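Local coordinates for protein B-agarase (PDB 5Z6P) that hydrolyses agar polysaccharides as a beta-agarase of glycoside hydrolase family 50, with a carbohydrate-binding-like domain alongside its catalytic part, at residues Y645-H650 and G682-C687; Q690-M695 and Q745-A750. All coordinates share one frame; numbering follows the deposited sequence.

Interaction 1: Y645-H650 and G682-C687; sequences YKEGLH and GLVTAC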
# COMPACT_ATOMS: atom_id res chain seq x y z
N TYR A 645 -3.34 -2.29 4.39
CA TYR A 645 -4.31 -1.52 3.63
C TYR A 645 -5.65 -2.23 3.65
O TYR A 645 -6.04 -2.89 2.69
CB TYR A 645 -3.82 -1.33 2.20
CG TYR A 645 -2.65 -0.37 2.09
CD1 TYR A 645 -2.85 1.01 2.12
CD2 TYR A 645 -1.34 -0.83 1.97
CE1 TYR A 645 -1.79 1.90 2.00
CE2 TYR A 645 -0.29 0.04 1.87
CZ TYR A 645 -0.52 1.42 1.88
OH TYR A 645 0.53 2.30 1.76
N LYS A 646 -6.34 -2.13 4.79
CA LYS A 646 -7.69 -2.65 4.94
C LYS A 646 -8.44 -1.62 5.78
O LYS A 646 -7.89 -0.58 6.12
CB LYS A 646 -7.70 -4.04 5.61
CG LYS A 646 -6.89 -5.13 4.88
CD LYS A 646 -7.53 -5.55 3.57
CE LYS A 646 -6.50 -6.18 2.63
NZ LYS A 646 -7.02 -6.35 1.24
N GLU A 647 -9.68 -1.91 6.13
CA GLU A 647 -10.47 -0.94 6.88
C GLU A 647 -10.01 -0.82 8.33
O GLU A 647 -10.34 0.15 9.00
CB GLU A 647 -11.95 -1.29 6.79
CG GLU A 647 -12.52 -1.21 5.37
CD GLU A 647 -14.03 -1.30 5.32
OE1 GLU A 647 -14.68 -1.14 6.37
OE2 GLU A 647 -14.57 -1.52 4.22
N GLY A 648 -9.24 -1.80 8.79
CA GLY A 648 -8.64 -1.78 10.12
C GLY A 648 -8.08 -3.16 10.48
O GLY A 648 -8.08 -4.06 9.64
N LEU A 649 -7.63 -3.31 11.72
CA LEU A 649 -7.04 -4.57 12.19
C LEU A 649 -8.13 -5.58 12.50
O LEU A 649 -8.45 -5.86 13.67
CB LEU A 649 -6.16 -4.33 13.43
CG LEU A 649 -5.08 -3.26 13.27
CD1 LEU A 649 -4.22 -3.13 14.54
CD2 LEU A 649 -4.22 -3.55 12.06
N HIS A 650 -8.71 -6.13 11.44
CA HIS A 650 -9.72 -7.16 11.56
C HIS A 650 -9.21 -8.30 12.45
O HIS A 650 -8.10 -8.77 12.27
CB HIS A 650 -10.08 -7.66 10.18
CG HIS A 650 -11.33 -8.47 10.14
ND1 HIS A 650 -11.39 -9.75 10.65
CD2 HIS A 650 -12.55 -8.20 9.65
CE1 HIS A 650 -12.61 -10.23 10.47
NE2 HIS A 650 -13.34 -9.31 9.88
N GLY A 682 -7.57 4.45 -4.82
CA GLY A 682 -6.56 3.75 -4.05
C GLY A 682 -6.93 2.35 -3.60
O GLY A 682 -7.80 1.70 -4.18
N LEU A 683 -6.28 1.88 -2.55
CA LEU A 683 -6.36 0.46 -2.18
C LEU A 683 -7.60 0.16 -1.34
O LEU A 683 -8.20 -0.91 -1.44
CB LEU A 683 -5.09 0.06 -1.44
CG LEU A 683 -3.81 0.20 -2.27
CD1 LEU A 683 -2.57 -0.16 -1.44
CD2 LEU A 683 -3.90 -0.67 -3.50
N VAL A 684 -7.97 1.11 -0.49
CA VAL A 684 -9.17 1.04 0.32
C VAL A 684 -9.95 2.33 0.09
O VAL A 684 -9.39 3.42 0.16
CB VAL A 684 -8.85 0.86 1.80
CG1 VAL A 684 -10.12 0.62 2.60
CG2 VAL A 684 -7.83 -0.28 2.00
N THR A 685 -11.24 2.22 -0.20
CA THR A 685 -11.96 3.36 -0.76
C THR A 685 -13.20 3.81 0.02
O THR A 685 -13.86 3.02 0.70
CB THR A 685 -12.38 3.07 -2.22
OG1 THR A 685 -13.37 2.04 -2.25
CG2 THR A 685 -11.19 2.64 -3.03
N ALA A 686 -13.49 5.10 -0.09
CA ALA A 686 -14.64 5.75 0.52
C ALA A 686 -15.48 6.41 -0.57
O ALA A 686 -15.00 6.57 -1.69
CB ALA A 686 -14.18 6.78 1.54
N CYS A 687 -16.72 6.82 -0.26
CA CYS A 687 -17.58 7.40 -1.28
C CYS A 687 -17.39 8.91 -1.38
O CYS A 687 -17.84 9.54 -2.33
CB CYS A 687 -19.06 7.09 -1.01
SG CYS A 687 -19.72 7.86 0.46

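Interaction 2: Q690-M695 and Q745-A750; sequences QERGQM and QPMVDA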
# COMPACT_ATOMS: atom_id res chain seq x y z
N GLN A 690 -15.71 13.20 3.09
CA GLN A 690 -16.19 13.09 4.46
C GLN A 690 -15.99 11.66 4.97
O GLN A 690 -15.58 11.46 6.11
CB GLN A 690 -17.65 13.50 4.56
CG GLN A 690 -18.18 13.54 5.97
CD GLN A 690 -19.68 13.75 6.04
OE1 GLN A 690 -20.37 13.71 5.03
NE2 GLN A 690 -20.20 13.98 7.25
N GLU A 691 -16.29 10.68 4.13
CA GLU A 691 -16.17 9.30 4.55
C GLU A 691 -14.71 8.85 4.71
O GLU A 691 -14.42 7.93 5.46
CB GLU A 691 -16.90 8.37 3.60
CG GLU A 691 -16.99 6.95 4.16
CD GLU A 691 -17.94 6.03 3.42
OE1 GLU A 691 -17.72 5.75 2.22
OE2 GLU A 691 -18.90 5.58 4.06
N ARG A 692 -13.80 9.51 3.99
CA ARG A 692 -12.37 9.25 4.13
C ARG A 692 -11.93 9.45 5.58
O ARG A 692 -11.23 8.61 6.15
CB ARG A 692 -11.55 10.15 3.22
CG ARG A 692 -11.56 9.78 1.74
CD ARG A 692 -10.58 10.68 0.97
NE ARG A 692 -9.20 10.41 1.36
CZ ARG A 692 -8.21 11.31 1.38
NH1 ARG A 692 -8.44 12.58 1.02
NH2 ARG A 692 -7.00 10.93 1.77
N GLY A 693 -12.32 10.59 6.13
CA GLY A 693 -12.05 10.94 7.50
C GLY A 693 -12.72 9.95 8.45
O GLY A 693 -12.09 9.50 9.39
N GLN A 694 -13.98 9.61 8.20
CA GLN A 694 -14.67 8.60 9.03
C GLN A 694 -13.91 7.27 9.02
O GLN A 694 -13.71 6.63 10.06
CB GLN A 694 -16.11 8.38 8.56
CG GLN A 694 -17.10 9.51 8.88
CD GLN A 694 -18.40 9.42 8.08
OE1 GLN A 694 -18.45 8.81 7.01
NE2 GLN A 694 -19.46 10.03 8.60
N MET A 695 -13.47 6.85 7.84
CA MET A 695 -12.80 5.57 7.77
C MET A 695 -11.42 5.64 8.41
O MET A 695 -10.96 4.66 8.98
CB MET A 695 -12.72 5.09 6.32
CG MET A 695 -14.11 4.77 5.76
SD MET A 695 -14.13 4.19 4.06
CE MET A 695 -13.52 2.51 4.28
N GLN A 745 -10.26 18.72 4.80
CA GLN A 745 -10.75 19.03 6.15
C GLN A 745 -11.22 17.81 6.96
O GLN A 745 -10.94 17.73 8.15
CB GLN A 745 -11.88 20.06 6.08
CG GLN A 745 -12.14 20.72 7.43
CD GLN A 745 -10.90 21.35 8.02
OE1 GLN A 745 -10.22 22.14 7.38
NE2 GLN A 745 -10.60 21.00 9.26
N PRO A 746 -11.95 16.86 6.34
CA PRO A 746 -12.33 15.72 7.17
C PRO A 746 -11.14 14.84 7.60
O PRO A 746 -11.26 14.18 8.62
CB PRO A 746 -13.30 14.93 6.28
CG PRO A 746 -13.75 15.91 5.23
CD PRO A 746 -12.57 16.79 5.00
N MET A 747 -10.04 14.83 6.85
CA MET A 747 -8.86 14.08 7.28
C MET A 747 -8.26 14.74 8.50
O MET A 747 -8.00 14.08 9.51
CB MET A 747 -7.81 13.96 6.15
CG MET A 747 -8.31 13.22 4.93
SD MET A 747 -8.98 11.58 5.26
CE MET A 747 -7.46 10.68 5.64
N VAL A 748 -8.05 16.05 8.41
CA VAL A 748 -7.56 16.85 9.53
C VAL A 748 -8.45 16.69 10.77
O VAL A 748 -7.96 16.51 11.89
CB VAL A 748 -7.48 18.34 9.16
CG1 VAL A 748 -7.08 19.17 10.37
CG2 VAL A 748 -6.50 18.55 8.02
N ASP A 749 -9.76 16.76 10.57
CA ASP A 749 -10.68 16.67 11.70
C ASP A 749 -10.63 15.27 12.33
O ASP A 749 -10.62 15.13 13.54
CB ASP A 749 -12.11 17.00 11.30
CG ASP A 749 -12.32 18.47 10.90
OD1 ASP A 749 -11.43 19.33 11.07
OD2 ASP A 749 -13.41 18.74 10.40
N ALA A 750 -10.63 14.24 11.49
CA ALA A 750 -10.51 12.87 12.00
C ALA A 750 -9.20 12.67 12.75
O ALA A 750 -9.19 12.11 13.84
CB ALA A 750 -10.63 11.88 10.86

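Interaction 1: Y645-H650 and G682-C687
Y645 and L683 meet ring face to methyl. The L683 side chain crosses the tyrosine at a slant and puts one methyl, CD1, over a ring face. CD1 lies 3.6 Å from the centroid of the Y645 ring and 15° off its normal, a clear CH-pi contact. It is displaced toward the CG end of the ring, and the closest pair is Y645 CG to L683 CD1 at 3.5 Å. With CD1 of L683 anti to its CA (chi2 178°), the side chain reaches straight out to the ring. V684 carries an equal share of the contact, and its two methyls have different tasks. CG2 rests on the Y645-K646 peptide, with V684 CG2 only 3.2 Å from Y645 O. CG1 turns to the aliphatic part of E647, and V684 CG1 to E647 CG is 4.1 Å. The contact is thus largely apolar, and the polar ends find partners elsewhere. Y645 OH is hydrogen-bonded to E668 OE1, which ties down the far end of the ring. Both loops also meet the agarase CBM-like domain: K646 NZ bonds H193, E647 OE1 bonds S195 OG and L196 N, and Q110 bonds L683 O and T685 N. The two loops follow the adjacent parallel strands 640-643 and 664-668. The fold expected of this family is a (beta/alpha)8 (TIM) barrel, in which loops at the C-terminal strand ends line the active site, and this pair is consistent with that arrangement.

Interaction 2: Q690-M695 and Q745-A750
G693 and M747 bring the two helices together, with their CA atoms 4.5 Å apart. The axes approach to 7.5 Å and run nearly parallel, at 21°. Such closeness depends on G693 having no side chain. Its CA makes a CA-H...O contact with P746 O at 3.5 Å, and its carbonyl O lies 3.2 Å from A750 CB. One turn before G693, Q690 CA meets CG of the P746 ring at 3.8 Å. M747 takes the other flank. Its chi2 (-54°) folds SD back toward the facing helix, 3.6 Å from R692 CB, and chi3 (-72°) then turns CE over a face of the R692 guanidinium. SD also sits 3.9 Å above the guanidinium plane, over its centre. The arginine head is held by outside partners: NE by F671 O, NH2 by G735 O and Y714 OH, and NH1 by Q689 OE1. Y744 adds a cation-pi contact. These bonds keep the guanidinium in place beneath the methionine. F696, further along helix 689-704, touches both M747 and A750. Helix 689-704 follows strand 664-668, helix 745-762 follows strand 709-714, and these two strands are parallel neighbours in the sheet.

The two contacts follow one another along the chain, with centres about 13 Å apart. The loop 682-687 of interaction 1 leads directly into the helix that carries 690-695. A686 makes the join: its CB lies 3.6 Å from M695 SD, and its CA 3.5 Å from E691 OE1. E691 OE1 also accepts a hydrogen bond from C687 N. F671 serves both contacts, since V684 packs on it and R692 NE binds its carbonyl O. Interaction 1 lies probably on the active-site side, as in related glycoside hydrolases. Interaction 2 joins the helix after loop 682-687 to helix 745-762; its centre is about 19 Å from the centre of the chain, against about 10 Å for interaction 1.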